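Local coordinates for 2-oxoglutarate (2OG) and Fe(II)-dependent oxygenase superfamily protein (PDB 6KWA) that probably oxidises the plant hormone indole-3-acetic acid to inactive 2-oxoindole-3-acetic acid, as an iron- and 2-oxoglutarate-dependent dioxygenase of auxin catabolism, at residues D88-H93 with A118-A123. Sequence-based numbering, arbitrary orientation.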
ATOM      1  N   ASP A  88      -9.968   1.925   8.537  1.00 58.63           N
ATOM      2  CA  ASP A  88     -10.799   0.728   8.691  1.00 53.59           C
ATOM      3  C   ASP A  88     -11.542   0.442   7.401  1.00 54.60           C
ATOM      4  O   ASP A  88     -12.766   0.340   7.383  1.00 53.78           O
ATOM      5  CB  ASP A  88     -11.760   0.902   9.868  1.00 56.25           C
ATOM      6  CG  ASP A  88     -12.382  -0.408  10.325  1.00 60.14           C
ATOM      7  OD1 ASP A  88     -11.775  -1.474  10.135  1.00 59.30           O
ATOM      8  OD2 ASP A  88     -13.474  -0.366  10.912  1.00 65.52           O
ATOM      9  N   MET A  89     -10.784   0.264   6.320  1.00 54.16           N
ATOM     10  CA  MET A  89     -11.389   0.148   4.998  1.00 52.88           C
ATOM     11  C   MET A  89     -12.099  -1.184   4.830  1.00 56.79           C
ATOM     12  O   MET A  89     -12.845  -1.388   3.863  1.00 58.71           O
ATOM     13  CB  MET A  89     -10.339   0.367   3.901  1.00 57.27           C
ATOM     14  CG  MET A  89      -9.446  -0.808   3.576  1.00 54.53           C
ATOM     15  SD  MET A  89      -8.233  -0.379   2.292  1.00 58.25           S
ATOM     16  CE  MET A  89      -9.252  -0.549   0.828  1.00 56.17           C
ATOM     17  N   ALA A  90     -11.904  -2.078   5.792  1.00 55.98           N
ATOM     18  CA  ALA A  90     -12.618  -3.357   5.796  1.00 58.99           C
ATOM     19  C   ALA A  90     -14.043  -3.178   6.312  1.00 61.10           C
ATOM     20  O   ALA A  90     -14.898  -4.023   6.073  1.00 62.10           O
ATOM     21  CB  ALA A  90     -11.867  -4.407   6.640  1.00 57.46           C
ATOM     22  N   SER A  91     -14.292  -2.086   7.032  1.00 62.64           N
ATOM     23  CA  SER A  91     -15.645  -1.758   7.501  1.00 62.56           C
ATOM     24  C   SER A  91     -16.463  -1.014   6.432  1.00 62.31           C
ATOM     25  O   SER A  91     -16.108   0.096   6.037  1.00 62.19           O
ATOM     26  CB  SER A  91     -15.563  -0.916   8.770  1.00 61.70           C
ATOM     27  OG  SER A  91     -16.768  -0.209   8.976  1.00 66.32           O
ATOM     28  N   PRO A  92     -17.572  -1.612   5.966  1.00 68.80           N
ATOM     29  CA  PRO A  92     -18.431  -0.910   4.995  1.00 63.25           C
ATOM     30  C   PRO A  92     -18.992   0.410   5.518  1.00 61.77           C
ATOM     31  O   PRO A  92     -19.249   1.312   4.722  1.00 59.69           O
ATOM     32  CB  PRO A  92     -19.545  -1.924   4.718  1.00 67.79           C
ATOM     33  CG  PRO A  92     -18.866  -3.260   4.928  1.00 66.73           C
ATOM     34  CD  PRO A  92     -17.935  -3.037   6.100  1.00 65.61           C
ATOM     35  N   HIS A  93     -19.133   0.543   6.831  1.00 60.18           N
ATOM     36  CA  HIS A  93     -19.586   1.804   7.387  1.00 63.27           C
ATOM     37  C   HIS A  93     -18.525   2.895   7.169  1.00 62.97           C
ATOM     38  O   HIS A  93     -18.848   4.023   6.776  1.00 62.09           O
ATOM     39  CB  HIS A  93     -19.900   1.646   8.875  1.00 64.89           C
ATOM     40  CG  HIS A  93     -20.314   2.921   9.548  1.00 69.95           C
ATOM     41  ND1 HIS A  93     -21.484   3.582   9.232  1.00 74.55           N
ATOM     42  CD2 HIS A  93     -19.733   3.641  10.537  1.00 73.52           C
ATOM     43  CE1 HIS A  93     -21.596   4.662   9.986  1.00 73.04           C
ATOM     44  NE2 HIS A  93     -20.550   4.719  10.791  1.00 72.64           N
ATOM     45  N   ALA A 118     -12.212  -6.025  -2.561  1.00 45.11           N
ATOM     46  CA  ALA A 118     -11.300  -6.782  -3.402  1.00 45.50           C
ATOM     47  C   ALA A 118      -9.851  -6.611  -2.988  1.00 44.67           C
ATOM     48  O   ALA A 118      -9.100  -7.580  -2.962  1.00 42.49           O
ATOM     49  CB  ALA A 118     -11.464  -6.375  -4.860  1.00 43.39           C
ATOM     50  N   ILE A 119      -9.450  -5.377  -2.704  1.00 42.36           N
ATOM     51  CA  ILE A 119      -8.063  -5.093  -2.383  1.00 45.88           C
ATOM     52  C   ILE A 119      -7.737  -5.626  -1.020  1.00 43.73           C
ATOM     53  O   ILE A 119      -6.655  -6.155  -0.791  1.00 46.56           O
ATOM     54  CB  ILE A 119      -7.763  -3.593  -2.461  1.00 43.41           C
ATOM     55  CG1 ILE A 119      -7.681  -3.219  -3.921  1.00 45.48           C
ATOM     56  CG2 ILE A 119      -6.435  -3.305  -1.910  1.00 45.00           C
ATOM     57  CD1 ILE A 119      -6.565  -3.928  -4.638  1.00 42.90           C
ATOM     58  N   ASN A 120      -8.697  -5.491  -0.118  1.00 46.64           N
ATOM     59  CA  ASN A 120      -8.565  -6.010   1.221  1.00 43.77           C
ATOM     60  C   ASN A 120      -8.513  -7.539   1.235  1.00 46.84           C
ATOM     61  O   ASN A 120      -7.856  -8.161   2.094  1.00 44.61           O
ATOM     62  CB  ASN A 120      -9.719  -5.506   2.068  1.00 48.26           C
ATOM     63  CG  ASN A 120      -9.560  -5.840   3.494  1.00 53.89           C
ATOM     64  OD1 ASN A 120      -8.828  -5.160   4.220  1.00 59.69           O
ATOM     65  ND2 ASN A 120     -10.250  -6.892   3.936  1.00 50.04           N
ATOM     66  N   GLY A 121      -9.209  -8.144   0.278  1.00 46.15           N
ATOM     67  CA  GLY A 121      -9.212  -9.590   0.146  1.00 42.42           C
ATOM     68  C   GLY A 121      -7.806 -10.036  -0.261  1.00 42.74           C
ATOM     69  O   GLY A 121      -7.278 -11.035   0.260  1.00 42.45           O
ATOM     70  N   LEU A 122      -7.209  -9.302  -1.197  1.00 42.85           N
ATOM     71  CA  LEU A 122      -5.843  -9.576  -1.677  1.00 38.25           C
ATOM     72  C   LEU A 122      -4.801  -9.421  -0.567  1.00 39.95           C
ATOM     73  O   LEU A 122      -3.843 -10.212  -0.484  1.00 40.15           O
ATOM     74  CB  LEU A 122      -5.488  -8.658  -2.845  1.00 38.58           C
ATOM     75  CG  LEU A 122      -4.056  -8.756  -3.405  1.00 40.35           C
ATOM     76  CD1 LEU A 122      -3.756 -10.166  -3.865  1.00 41.94           C
ATOM     77  CD2 LEU A 122      -3.801  -7.803  -4.535  1.00 42.39           C
ATOM     78  N   ALA A 123      -4.972  -8.398   0.271  1.00 36.59           N
ATOM     79  CA  ALA A 123      -4.024  -8.103   1.346  1.00 42.44           C
ATOM     80  C   ALA A 123      -4.018  -9.213   2.391  1.00 43.70           C
ATOM     81  O   ALA A 123      -2.956  -9.611   2.881  1.00 40.90           O
ATOM     82  CB  ALA A 123      -4.347  -6.759   1.998  1.00 39.87           C
TER
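Met89 and Ala90 meet chiefly the side chain of Asn120, on helix 106-133. Met89 points toward that helix and is buried. Its touch on the amide is loose, with CG 4.4 Å from Asn120 OD1. SD is anti to CA (chi2 -179°), and a turn about the CG-SD bond swings CE aside. CE heads toward Ile119, still looser at 4.7 Å from its CB. Both side chains touch Ser243 of strand 237-245. Met89 also packs on Ser147 and Phe149 of strand 147-155, and its backbone is hydrogen-bonded to Ser147. In the double-stranded beta-helix of this oxygenase family, strand 81-87 is an edge strand of the larger sheet, next to strand 147-155. Residues 88-91 lead from its end into helix 92-101, and helix 106-133 packs against the same sheet. Ala90 lies at the exposed margin of the contact. Its methyl lies over one face of the Asn120 amide, displaced toward the outer end, with CB 4.0 Å from both OD1 and ND2. With chi1 at -172°, Asn120 CG lies opposite the backbone N, and the amide stands out from the helix toward this turn. No hydrogen bond crosses between the two segments; OD1 has a weak one to Ser147 OG instead. Ser91 closes a type I beta turn begun at Asp88, with Ser91 N 2.9 Å from Asp88 O. It is also the N-cap of helix 92-101. Its OG accepts a weak, bent bond from His93 N (3.3 Å, 121°) and is hydrogen-bonded to Ala94 N as well.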